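Local coordinates for mitogen activated protein kinase, putative (Leishmania donovani, PDB 4QNY) that probably phosphorylates serine or threonine residues of other proteins as a mitogen-activated protein kinase, and binds an ATP analogue together with magnesium in its nucleotide cleft, at residues M108-L112 against K113-R117; H139-S143 against A144-H148; D286-R289 against H290-F294. All coordinates share one frame; numbering follows the deposited sequence.

Interaction 1. Residues M108-L112 against K113-R117. With ANP (phosphoaminophosphonic acid-adenylate ester), chain D.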
ATOM      1  N   MET A 108      -2.807  -4.863 -14.326  1.00 33.55           N
ATOM      2  CA  MET A 108      -1.767  -5.788 -13.900  1.00 32.76           C
ATOM      3  C   MET A 108      -2.389  -7.167 -13.703  1.00 30.90           C
ATOM      4  O   MET A 108      -3.588  -7.282 -13.451  1.00 26.33           O
ATOM      5  CB  MET A 108      -1.088  -5.300 -12.619  1.00 34.57           C
ATOM      6  CG  MET A 108      -0.311  -4.000 -12.787  1.00 21.54           C
ATOM      7  SD  MET A 108       1.175  -4.184 -13.796  1.00 30.01           S
ATOM      8  CE  MET A 108       2.220  -5.126 -12.686  1.00 21.16           C
ATOM      9  N   GLU A 109      -1.574  -8.208 -13.825  1.00 29.00           N
ATOM     10  CA  GLU A 109      -2.078  -9.579 -13.816  1.00 36.16           C
ATOM     11  C   GLU A 109      -2.682  -9.983 -12.469  1.00 31.17           C
ATOM     12  O   GLU A 109      -3.748 -10.598 -12.425  1.00 36.25           O
ATOM     13  CB  GLU A 109      -0.959 -10.548 -14.205  1.00 36.90           C
ATOM     14  CG  GLU A 109      -0.470 -10.365 -15.637  1.00 56.11           C
ATOM     15  CD  GLU A 109       0.672 -11.295 -15.997  1.00 68.02           C
ATOM     16  OE1 GLU A 109       0.878 -12.294 -15.276  1.00 66.90           O
ATOM     17  OE2 GLU A 109       1.362 -11.028 -17.003  1.00 74.72           O
ATOM     18  N   THR A 110      -2.007  -9.634 -11.379  1.00 26.09           N
ATOM     19  CA  THR A 110      -2.472  -9.988 -10.039  1.00 21.07           C
ATOM     20  C   THR A 110      -1.754  -9.150  -8.984  1.00 23.84           C
ATOM     21  O   THR A 110      -1.091  -8.169  -9.317  1.00 28.76           O
ATOM     22  CB  THR A 110      -2.251 -11.487  -9.744  1.00 32.78           C
ATOM     23  OG1 THR A 110      -2.716 -11.793  -8.425  1.00 37.32           O
ATOM     24  CG2 THR A 110      -0.776 -11.846  -9.856  1.00 36.26           C
ATOM     25  N   ASP A 111      -1.889  -9.521  -7.715  1.00 19.47           N
ATOM     26  CA  ASP A 111      -1.101  -8.865  -6.676  1.00 28.19           C
ATOM     27  C   ASP A 111      -0.471  -9.891  -5.731  1.00 22.49           C
ATOM     28  O   ASP A 111      -0.729 -11.091  -5.840  1.00 18.90           O
ATOM     29  CB  ASP A 111      -1.953  -7.849  -5.900  1.00 28.69           C
ATOM     30  CG  ASP A 111      -3.122  -8.483  -5.172  1.00 31.41           C
ATOM     31  OD1 ASP A 111      -2.903  -9.414  -4.374  1.00 30.95           O
ATOM     32  OD2 ASP A 111      -4.272  -8.055  -5.390  1.00 39.45           O
ATOM     33  N   LEU A 112       0.344  -9.408  -4.799  1.00 17.60           N
ATOM     34  CA  LEU A 112       1.164 -10.284  -3.964  1.00 20.94           C
ATOM     35  C   LEU A 112       0.393 -11.102  -2.920  1.00 29.97           C
ATOM     36  O   LEU A 112       0.825 -12.195  -2.567  1.00 32.20           O
ATOM     37  CB  LEU A 112       2.248  -9.462  -3.259  1.00 16.76           C
ATOM     38  CG  LEU A 112       3.514  -9.164  -4.067  1.00 23.19           C
ATOM     39  CD1 LEU A 112       4.579  -8.535  -3.184  1.00 19.36           C
ATOM     40  CD2 LEU A 112       4.039 -10.431  -4.729  1.00 17.57           C
ATOM     41  N   LYS A 113      -0.719 -10.576  -2.413  1.00 17.37           N
ATOM     42  CA  LYS A 113      -1.531 -11.280  -1.416  1.00 25.67           C
ATOM     43  C   LYS A 113      -2.043 -12.636  -1.916  1.00 31.01           C
ATOM     44  O   LYS A 113      -1.842 -13.668  -1.221  1.00 33.96           O
ATOM     45  CB  LYS A 113      -2.721 -10.424  -1.002  1.00 20.86           C
ATOM     46  CG  LYS A 113      -3.677 -11.150  -0.084  1.00 17.80           C
ATOM     47  CD  LYS A 113      -4.793 -10.253   0.412  1.00 18.80           C
ATOM     48  CE  LYS A 113      -5.675 -11.008   1.394  1.00 20.12           C
ATOM     49  NZ  LYS A 113      -6.627 -10.104   2.092  1.00 36.17           N
ATOM     50  N   GLN A 114      -2.840 -12.580  -3.010  1.00 32.72           N
ATOM     51  CA  GLN A 114      -2.947 -13.630  -4.085  1.00 35.07           C
ATOM     52  C   GLN A 114      -1.837 -14.576  -4.414  1.00 27.44           C
ATOM     53  O   GLN A 114      -2.059 -15.777  -4.465  1.00 21.31           O
ATOM     54  CB  GLN A 114      -3.274 -12.976  -5.422  1.00 42.15           C
ATOM     55  CG  GLN A 114      -4.774 -13.039  -6.104  1.00 73.50           C
ATOM     56  CD  GLN A 114      -5.434 -11.652  -6.061  1.00 77.79           C
ATOM     57  OE1 GLN A 114      -4.631 -10.765  -5.899  1.00 85.14           O
ATOM     58  NE2 GLN A 114      -6.725 -11.476  -6.494  1.00 74.86           N
ATOM     59  N   VAL A 115      -0.694 -14.012  -4.795  1.00 33.49           N
ATOM     60  CA  VAL A 115       0.469 -14.797  -5.208  1.00 27.83           C
ATOM     61  C   VAL A 115       0.963 -15.651  -4.049  1.00 33.36           C
ATOM     62  O   VAL A 115       1.317 -16.821  -4.219  1.00 27.89           O
ATOM     63  CB  VAL A 115       1.635 -13.891  -5.714  1.00 22.46           C
ATOM     64  CG1 VAL A 115       2.961 -14.653  -5.737  1.00 24.66           C
ATOM     65  CG2 VAL A 115       1.330 -13.329  -7.096  1.00 22.95           C
ATOM     66  N   LEU A 116       0.972 -15.046  -2.866  1.00 24.82           N
ATOM     67  CA  LEU A 116       1.390 -15.718  -1.646  1.00 22.77           C
ATOM     68  C   LEU A 116       0.373 -16.768  -1.207  1.00 28.60           C
ATOM     69  O   LEU A 116       0.744 -17.835  -0.714  1.00 21.23           O
ATOM     70  CB  LEU A 116       1.604 -14.691  -0.532  1.00 20.16           C
ATOM     71  CG  LEU A 116       2.831 -13.788  -0.672  1.00 20.32           C
ATOM     72  CD1 LEU A 116       2.723 -12.582   0.249  1.00 18.46           C
ATOM     73  CD2 LEU A 116       4.098 -14.574  -0.381  1.00 24.36           C
ATOM     74  N   ARG A 117      -0.908 -16.457  -1.385  1.00 25.02           N
ATOM     75  CA  ARG A 117      -1.989 -17.357  -0.992  1.00 30.53           C
ATOM     76  C   ARG A 117      -1.995 -18.632  -1.833  1.00 28.90           C
ATOM     77  O   ARG A 117      -2.327 -19.711  -1.341  1.00 24.04           O
ATOM     78  CB  ARG A 117      -3.342 -16.642  -1.094  1.00 34.37           C
ATOM     79  CG  ARG A 117      -4.553 -17.562  -0.983  1.00 40.57           C
ATOM     80  CD  ARG A 117      -5.813 -16.791  -0.614  1.00 48.76           C
ATOM     81  NE  ARG A 117      -6.051 -15.655  -1.499  1.00 56.59           N
ATOM     82  CZ  ARG A 117      -6.970 -15.632  -2.458  1.00 66.39           C
ATOM     83  NH1 ARG A 117      -7.111 -14.550  -3.216  1.00 70.82           N
ATOM     84  NH2 ARG A 117      -7.747 -16.690  -2.660  1.00 71.19           N
TER
HETATM   85  PG  ANP D 402      -9.292   2.279  -1.554  1.00113.16           P
HETATM   86  O1G ANP D 402     -10.453   2.039  -2.466  1.00112.11           O
HETATM   87  O2G ANP D 402      -8.353   3.373  -2.194  1.00 39.62           O
HETATM   88  O3G ANP D 402      -9.823   2.818  -0.164  1.00 61.08           O
HETATM   89  PB  ANP D 402      -8.972  -0.472  -2.159  1.00 24.36           P
HETATM   90  O1B ANP D 402     -10.448  -0.618  -1.976  1.00 41.58           O
HETATM   91  O2B ANP D 402      -8.276  -1.753  -1.615  1.00 13.73           O
HETATM   92  N3B ANP D 402      -8.401   0.857  -1.300  1.00 33.02           N
HETATM   93  PA  ANP D 402      -7.377  -0.928  -4.378  1.00 22.80           P
HETATM   94  O1A ANP D 402      -6.400  -1.442  -3.391  1.00 20.43           O
HETATM   95  O2A ANP D 402      -6.797   0.162  -5.283  1.00 21.54           O
HETATM   96  O3A ANP D 402      -8.662  -0.287  -3.679  1.00 30.52           O
HETATM   97  O5' ANP D 402      -7.897  -2.156  -5.234  1.00 25.62           O
HETATM   98  C5' ANP D 402      -8.365  -3.374  -4.618  1.00 26.91           C
HETATM   99  C4' ANP D 402      -7.810  -4.554  -5.377  1.00 21.07           C
HETATM  100  O4' ANP D 402      -8.085  -4.407  -6.784  1.00 22.84           O
HETATM  101  C3' ANP D 402      -6.300  -4.734  -5.298  1.00 20.08           C
HETATM  102  O3' ANP D 402      -5.928  -5.431  -4.115  1.00 25.61           O
HETATM  103  C2' ANP D 402      -6.006  -5.547  -6.560  1.00 25.53           C
HETATM  104  O2' ANP D 402      -6.205  -6.941  -6.345  1.00 21.23           O
HETATM  105  C1' ANP D 402      -7.049  -5.003  -7.545  1.00 28.79           C
HETATM  106  N9  ANP D 402      -6.519  -4.004  -8.466  1.00 26.50           N
HETATM  107  C8  ANP D 402      -6.436  -2.654  -8.263  1.00 18.58           C
HETATM  108  N7  ANP D 402      -5.909  -1.987  -9.266  1.00 16.66           N
HETATM  109  C5  ANP D 402      -5.625  -2.979 -10.191  1.00 11.82           C
HETATM  110  C6  ANP D 402      -5.050  -2.931 -11.481  1.00 15.93           C
HETATM  111  N6  ANP D 402      -4.645  -1.806 -12.073  1.00 21.42           N
HETATM  112  N1  ANP D 402      -4.905  -4.100 -12.145  1.00 18.56           N
HETATM  113  C2  ANP D 402      -5.307  -5.230 -11.555  1.00 15.93           C
HETATM  114  N3  ANP D 402      -5.861  -5.396 -10.351  1.00 21.21           N
HETATM  115  C4  ANP D 402      -5.992  -4.225  -9.719  1.00 21.29           C
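Asp111 and Val115 mark the point where the short strand 110-111 runs straight into helix 112-117. Val115 N donates to Asp111 O at 3.1 Å, and Leu116 N follows with a bond of 2.9 Å to Leu112 O, so the first turn of the helix is closed by its own backbone. Asp111 is the N-cap. With CG set between its backbone N and carbonyl carbon (chi1 62°), the carboxylate folds back over the helix start, where OD1 takes a weak, bent bond of 3.2 Å from Lys113 N. The other oxygen, OD2, accepts from the ribose hydroxyl O2' of the bound ANP; this bond is modelled very short, and its exact length is doubtful. Thr110 lies over the same turn. Its OG1 rests 3.3 Å from CB of Gln114, the two side chains sliding past each other in opposite directions, while its CG2 meets CG2 of Val115 at 3.8 Å, crossing at about a right angle. Ahead of the strand, Met108 N gives a nearly straight bond of 3.1 Å to ANP N1, the adenine bond characteristic of the kinase hinge; Asp106 O is also hydrogen-bonded to the nucleotide. Leu112 and Leu116 pack against helix 206-219. One carboxylate thus serves both the helix end and the nucleotide sugar. The amides at the start of the helix would be expected to stabilise its negative charge, and the cap bond, though weak, is consistent with OD1 being turned to the helix and OD2 to the ribose.

Interaction 2. Residues H139-S143 against A144-H148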
ATOM      1  N   HIS A 139      10.938   5.120  -2.931  1.00 23.76           N
ATOM      2  CA  HIS A 139      11.901   6.215  -2.972  1.00 31.11           C
ATOM      3  C   HIS A 139      11.333   7.398  -3.747  1.00 30.22           C
ATOM      4  O   HIS A 139      11.527   8.553  -3.371  1.00 25.79           O
ATOM      5  CB  HIS A 139      13.218   5.755  -3.599  1.00 35.74           C
ATOM      6  CG  HIS A 139      14.257   6.829  -3.676  1.00 32.67           C
ATOM      7  ND1 HIS A 139      14.709   7.344  -4.871  1.00 36.47           N
ATOM      8  CD2 HIS A 139      14.930   7.489  -2.703  1.00 44.10           C
ATOM      9  CE1 HIS A 139      15.618   8.273  -4.633  1.00 43.16           C
ATOM     10  NE2 HIS A 139      15.770   8.381  -3.325  1.00 46.25           N
ATOM     11  N   ILE A 140      10.623   7.093  -4.827  1.00 29.73           N
ATOM     12  CA  ILE A 140       9.993   8.111  -5.657  1.00 34.59           C
ATOM     13  C   ILE A 140       8.844   8.793  -4.920  1.00 20.53           C
ATOM     14  O   ILE A 140       8.737  10.021  -4.917  1.00 21.31           O
ATOM     15  CB  ILE A 140       9.480   7.501  -6.972  1.00 32.76           C
ATOM     16  CG1 ILE A 140      10.667   7.113  -7.856  1.00 22.02           C
ATOM     17  CG2 ILE A 140       8.565   8.478  -7.699  1.00 25.71           C
ATOM     18  CD1 ILE A 140      10.382   5.977  -8.801  1.00 21.99           C
ATOM     19  N   ILE A 141       7.994   7.988  -4.293  1.00 24.42           N
ATOM     20  CA  ILE A 141       6.867   8.499  -3.520  1.00 20.03           C
ATOM     21  C   ILE A 141       7.341   9.361  -2.349  1.00 21.10           C
ATOM     22  O   ILE A 141       6.802  10.441  -2.106  1.00 19.47           O
ATOM     23  CB  ILE A 141       5.991   7.346  -2.986  1.00 24.36           C
ATOM     24  CG1 ILE A 141       5.421   6.531  -4.149  1.00 18.22           C
ATOM     25  CG2 ILE A 141       4.869   7.883  -2.110  1.00 17.70           C
ATOM     26  CD1 ILE A 141       4.818   5.207  -3.731  1.00 17.34           C
ATOM     27  N   HIS A 142       8.359   8.884  -1.638  1.00 22.46           N
ATOM     28  CA  HIS A 142       8.897   9.602  -0.486  1.00 21.12           C
ATOM     29  C   HIS A 142       9.604  10.893  -0.891  1.00 25.01           C
ATOM     30  O   HIS A 142       9.581  11.878  -0.154  1.00 25.69           O
ATOM     31  CB  HIS A 142       9.862   8.708   0.298  1.00 17.82           C
ATOM     32  CG  HIS A 142       9.199   7.546   0.969  1.00 16.73           C
ATOM     33  ND1 HIS A 142       9.910   6.521   1.555  1.00 17.47           N
ATOM     34  CD2 HIS A 142       7.891   7.245   1.143  1.00 16.23           C
ATOM     35  CE1 HIS A 142       9.068   5.639   2.064  1.00 15.42           C
ATOM     36  NE2 HIS A 142       7.836   6.055   1.828  1.00 15.67           N
ATOM     37  N   SER A 143      10.233  10.884  -2.061  1.00 20.55           N
ATOM     38  CA  SER A 143      10.926  12.067  -2.560  1.00 28.21           C
ATOM     39  C   SER A 143       9.929  13.163  -2.918  1.00 28.23           C
ATOM     40  O   SER A 143      10.263  14.349  -2.909  1.00 30.10           O
ATOM     41  CB  SER A 143      11.787  11.720  -3.774  1.00 34.95           C
ATOM     42  OG  SER A 143      10.986  11.288  -4.858  1.00 50.42           O
ATOM     43  N   ALA A 144       8.702  12.758  -3.229  1.00 29.87           N
ATOM     44  CA  ALA A 144       7.639  13.702  -3.548  1.00 30.70           C
ATOM     45  C   ALA A 144       6.972  14.227  -2.279  1.00 23.79           C
ATOM     46  O   ALA A 144       6.000  14.979  -2.343  1.00 27.89           O
ATOM     47  CB  ALA A 144       6.609  13.052  -4.460  1.00 23.00           C
ATOM     48  N   GLY A 145       7.502  13.825  -1.127  1.00 23.27           N
ATOM     49  CA  GLY A 145       6.996  14.280   0.156  1.00 21.14           C
ATOM     50  C   GLY A 145       5.748  13.541   0.595  1.00 25.91           C
ATOM     51  O   GLY A 145       4.956  14.054   1.386  1.00 20.01           O
ATOM     52  N   VAL A 146       5.576  12.327   0.082  1.00 19.42           N
ATOM     53  CA  VAL A 146       4.375  11.548   0.354  1.00 22.35           C
ATOM     54  C   VAL A 146       4.695  10.217   1.031  1.00 28.70           C
ATOM     55  O   VAL A 146       5.638   9.524   0.651  1.00 37.37           O
ATOM     56  CB  VAL A 146       3.584  11.274  -0.944  1.00 20.12           C
ATOM     57  CG1 VAL A 146       2.272  10.569  -0.633  1.00 18.39           C
ATOM     58  CG2 VAL A 146       3.327  12.573  -1.695  1.00 24.36           C
ATOM     59  N   ILE A 147       3.902   9.874   2.042  1.00 19.57           N
ATOM     60  CA  ILE A 147       3.998   8.578   2.701  1.00 19.95           C
ATOM     61  C   ILE A 147       2.803   7.720   2.295  1.00 28.44           C
ATOM     62  O   ILE A 147       1.664   8.179   2.343  1.00 29.86           O
ATOM     63  CB  ILE A 147       4.044   8.723   4.233  1.00 15.30           C
ATOM     64  CG1 ILE A 147       5.276   9.528   4.653  1.00 17.90           C
ATOM     65  CG2 ILE A 147       4.041   7.358   4.906  1.00 25.26           C
ATOM     66  CD1 ILE A 147       5.322   9.850   6.130  1.00 21.45           C
ATOM     67  N   HIS A 148       3.064   6.480   1.892  1.00 31.67           N
ATOM     68  CA  HIS A 148       2.007   5.606   1.390  1.00 32.57           C
ATOM     69  C   HIS A 148       1.030   5.187   2.486  1.00 14.51           C
ATOM     70  O   HIS A 148      -0.184   5.195   2.268  1.00 19.73           O
ATOM     71  CB  HIS A 148       2.609   4.364   0.730  1.00 27.94           C
ATOM     72  CG  HIS A 148       1.618   3.569  -0.062  1.00 25.89           C
ATOM     73  ND1 HIS A 148       0.822   2.597   0.503  1.00 28.79           N
ATOM     74  CD2 HIS A 148       1.289   3.609  -1.374  1.00 21.27           C
ATOM     75  CE1 HIS A 148       0.049   2.068  -0.427  1.00 23.60           C
ATOM     76  NE2 HIS A 148       0.312   2.664  -1.576  1.00 19.56           N
TER
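His142 and Val146 lie where helix 124-143 ends in a Schellman motif: Gly145, with phi at 80°, turns the chain out of the helix, and two bonds reach back, Val146 N to Ile141 O (3.1 Å) and Gly145 N to His142 O (3.0 Å). Just before the glycine, Ala144 N makes two weak bonds, to the carbonyl oxygens of Ile140 and Ile141. Ser143 adds a side-chain bond: its OG, swung between its own backbone N and carbonyl carbon (chi1 64°), donates a hydrogen bond to Ile140 O at 2.6 Å, so that this oxygen is shared by a hydroxyl and an amide. Ile141 packs against Val146 across the turn. Its CG2 lies 3.8 Å from CB of Val146 and 3.3 Å from Val146 O, the two branched side chains meeting at a slant. Leu74 of helix 62-77 touches Val146, and Phe169 touches Ile141. The His142 ring turns its CD2 edge to the strand, with Val146 O near the ring plane 3.2 Å from CD2, while NE2 bonds to Asp208 of helix 206-219. That carboxylate also receives the backbone N of His148, the histidine of the His-Arg-Asp catalytic-loop motif of protein kinases, and so ties helix end and loop to one residue. The His148 ring meets Phe169 edge to face, consistent with the pairing of the HRD histidine and the DFG phenylalanine in the regulatory spine of kinases. Beside the histidine edge, CA of His142 also points its hydrogen at Val146 O, with CA and O 3.5 Å apart.

Interaction 3. Residues D286-R289 against H290-F294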
ATOM      1  N   ASP A 286      19.326 -10.547   6.844  1.00 26.35           N
ATOM      2  CA  ASP A 286      19.815  -9.304   7.425  1.00 19.20           C
ATOM      3  C   ASP A 286      18.940  -8.129   7.010  1.00 22.02           C
ATOM      4  O   ASP A 286      18.603  -7.276   7.833  1.00 17.72           O
ATOM      5  CB  ASP A 286      21.261  -9.037   7.020  1.00 19.17           C
ATOM      6  CG  ASP A 286      21.751  -7.689   7.504  1.00 33.95           C
ATOM      7  OD1 ASP A 286      21.935  -7.533   8.728  1.00 31.06           O
ATOM      8  OD2 ASP A 286      21.943  -6.782   6.666  1.00 37.07           O
ATOM      9  N   LEU A 287      18.587  -8.086   5.729  1.00 17.58           N
ATOM     10  CA  LEU A 287      17.707  -7.044   5.213  1.00 22.92           C
ATOM     11  C   LEU A 287      16.349  -7.118   5.898  1.00 16.25           C
ATOM     12  O   LEU A 287      15.750  -6.095   6.224  1.00 28.55           O
ATOM     13  CB  LEU A 287      17.546  -7.171   3.697  1.00 17.27           C
ATOM     14  CG  LEU A 287      16.667  -6.111   3.029  1.00 19.20           C
ATOM     15  CD1 LEU A 287      17.248  -4.721   3.238  1.00 25.50           C
ATOM     16  CD2 LEU A 287      16.495  -6.406   1.547  1.00 17.19           C
ATOM     17  N   LEU A 288      15.875  -8.340   6.115  1.00 16.41           N
ATOM     18  CA  LEU A 288      14.616  -8.574   6.811  1.00 15.98           C
ATOM     19  C   LEU A 288      14.693  -8.095   8.257  1.00 22.14           C
ATOM     20  O   LEU A 288      13.774  -7.445   8.756  1.00 23.19           O
ATOM     21  CB  LEU A 288      14.252 -10.060   6.763  1.00 16.46           C
ATOM     22  CG  LEU A 288      12.936 -10.474   7.422  1.00 19.75           C
ATOM     23  CD1 LEU A 288      11.772  -9.758   6.766  1.00 15.63           C
ATOM     24  CD2 LEU A 288      12.750 -11.982   7.351  1.00 19.26           C
ATOM     25  N   ARG A 289      15.798  -8.422   8.921  1.00 16.36           N
ATOM     26  CA  ARG A 289      16.029  -8.010  10.301  1.00 19.36           C
ATOM     27  C   ARG A 289      16.054  -6.492  10.443  1.00 24.27           C
ATOM     28  O   ARG A 289      15.451  -5.932  11.360  1.00 21.44           O
ATOM     29  CB  ARG A 289      17.345  -8.599  10.815  1.00 18.07           C
ATOM     30  CG  ARG A 289      17.812  -8.026  12.143  1.00 17.31           C
ATOM     31  CD  ARG A 289      19.329  -8.072  12.257  1.00 18.94           C
ATOM     32  NE  ARG A 289      19.973  -7.264  11.225  1.00 31.79           N
ATOM     33  CZ  ARG A 289      20.240  -5.967  11.349  1.00 34.92           C
ATOM     34  NH1 ARG A 289      19.918  -5.325  12.464  1.00 41.24           N
ATOM     35  NH2 ARG A 289      20.829  -5.311  10.359  1.00 27.46           N
ATOM     36  N   HIS A 290      16.754  -5.832   9.527  1.00 16.03           N
ATOM     37  CA  HIS A 290      16.938  -4.389   9.598  1.00 16.93           C
ATOM     38  C   HIS A 290      15.670  -3.636   9.193  1.00 19.22           C
ATOM     39  O   HIS A 290      15.408  -2.538   9.684  1.00 17.75           O
ATOM     40  CB  HIS A 290      18.114  -3.964   8.715  1.00 16.34           C
ATOM     41  CG  HIS A 290      18.797  -2.715   9.179  1.00 27.46           C
ATOM     42  ND1 HIS A 290      20.022  -2.313   8.694  1.00 20.85           N
ATOM     43  CD2 HIS A 290      18.426  -1.781  10.087  1.00 25.93           C
ATOM     44  CE1 HIS A 290      20.377  -1.184   9.280  1.00 20.07           C
ATOM     45  NE2 HIS A 290      19.426  -0.839  10.130  1.00 23.86           N
ATOM     46  N   MET A 291      14.886  -4.231   8.298  1.00 21.82           N
ATOM     47  CA  MET A 291      13.613  -3.647   7.886  1.00 17.67           C
ATOM     48  C   MET A 291      12.589  -3.704   9.014  1.00 14.12           C
ATOM     49  O   MET A 291      11.669  -2.889   9.070  1.00 27.52           O
ATOM     50  CB  MET A 291      13.057  -4.363   6.653  1.00 19.15           C
ATOM     51  CG  MET A 291      13.626  -3.881   5.330  1.00 24.79           C
ATOM     52  SD  MET A 291      12.924  -4.772   3.927  1.00 21.26           S
ATOM     53  CE  MET A 291      13.645  -3.872   2.558  1.00 48.41           C
ATOM     54  N   LEU A 292      12.750  -4.675   9.905  1.00 14.74           N
ATOM     55  CA  LEU A 292      11.794  -4.877  10.986  1.00 14.32           C
ATOM     56  C   LEU A 292      12.385  -4.507  12.341  1.00 17.85           C
ATOM     57  O   LEU A 292      12.224  -5.235  13.321  1.00 20.87           O
ATOM     58  CB  LEU A 292      11.303  -6.327  10.996  1.00 18.24           C
ATOM     59  CG  LEU A 292      10.493  -6.752   9.765  1.00 22.11           C
ATOM     60  CD1 LEU A 292      10.145  -8.232   9.823  1.00 14.86           C
ATOM     61  CD2 LEU A 292       9.233  -5.910   9.636  1.00 15.63           C
ATOM     62  N   VAL A 293      13.067  -3.369  12.391  1.00 14.62           N
ATOM     63  CA  VAL A 293      13.600  -2.846  13.642  1.00 28.92           C
ATOM     64  C   VAL A 293      12.540  -1.999  14.337  1.00 26.12           C
ATOM     65  O   VAL A 293      11.880  -1.177  13.699  1.00 24.42           O
ATOM     66  CB  VAL A 293      14.877  -2.009  13.413  1.00 28.31           C
ATOM     67  CG1 VAL A 293      15.299  -1.302  14.694  1.00 19.05           C
ATOM     68  CG2 VAL A 293      16.000  -2.889  12.893  1.00 15.64           C
ATOM     69  N   PHE A 294      12.376  -2.219  15.639  1.00 23.54           N
ATOM     70  CA  PHE A 294      11.376  -1.521  16.446  1.00 28.25           C
ATOM     71  C   PHE A 294      11.457  -0.003  16.299  1.00 24.64           C
ATOM     72  O   PHE A 294      10.509   0.637  15.841  1.00 14.66           O
ATOM     73  CB  PHE A 294      11.534  -1.916  17.918  1.00 28.99           C
ATOM     74  CG  PHE A 294      10.597  -1.197  18.845  1.00 30.13           C
ATOM     75  CD1 PHE A 294       9.291  -1.628  19.006  1.00 21.16           C
ATOM     76  CD2 PHE A 294      11.029  -0.097  19.570  1.00 27.84           C
ATOM     77  CE1 PHE A 294       8.430  -0.970  19.864  1.00 16.12           C
ATOM     78  CE2 PHE A 294      10.174   0.566  20.427  1.00 18.77           C
ATOM     79  CZ  PHE A 294       8.875   0.129  20.575  1.00 19.46           C
TER
HETATM   80  O   HOH W   1      14.153  -6.765  13.629  1.00 15.73           O
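Arg289 folds its guanidinium across His290 at the C-terminal end of helix 282-291, in the large C-terminal lobe of the kinase fold. CB and CG run beside the His290 amide, and a bend of the chain (chi3 62°) brings the end group round toward the preceding turn. There NE bonds to Asp286 OD1 at 3.2 Å. CZ places one face of the guanidinium over CB of His290, 3.9 Å away. NH2 both reaches Asp286 OD1, at 3.0 Å, and comes within 3.4 Å of His290 CB. The arginine therefore grips a single carboxylate oxygen side-on with two nitrogens, both arriving from the same face of the carboxylate, in a salt bridge three residues apart. The other oxygen, OD2, is hydrogen-bonded to NE2 of His308, so each carboxylate oxygen has a partner. Guanidinium and imidazole planes are inclined by 37°, and NH2 comes obliquely to the ring. As Asp286, Arg289 and His290 all touch a crystal neighbour, lattice contacts may influence this pose. The inner helix face is apolar: Leu287 CD1 meets Met291 CE at 3.8 Å, and Leu288 CD1 meets Leu292 CD1 at the same spacing of 3.8 Å. Helix 206-219 covers Leu288, Met291 and Leu292, Trp273 touches Leu288 and Leu292, and Ala305 lies against Leu287 and Met291. Backbone bonds from His290 N to Asp286 O and from Met291 N to Leu287 O keep the helix regular up to Leu292, whose N makes two weak bonds, to Leu288 O and Arg289 O. A water finishes the end of the helix, donating to Arg289 O at 2.7 Å and to Leu292 O.

How the interactions relate
From the N terminus the contacts come in series: interaction 1 where the hinge passes into helix 112-117, interaction 2 where helix 124-143 gives way to strand 146-147, and interaction 3 at the end of helix 282-291. Each closes a single turn, and none nests in or crosses another. Their nearest atoms stay about 11 to 12 Å apart, interactions 1 and 2 lying on opposite sides of the chain's centre. What joins them is helix 206-219, the long buried helix of the kinase C-lobe: Leu112 and Leu116, the Asp208 partners His142 and His148, and Leu288, Met291 and Leu292 all pack or bond to it.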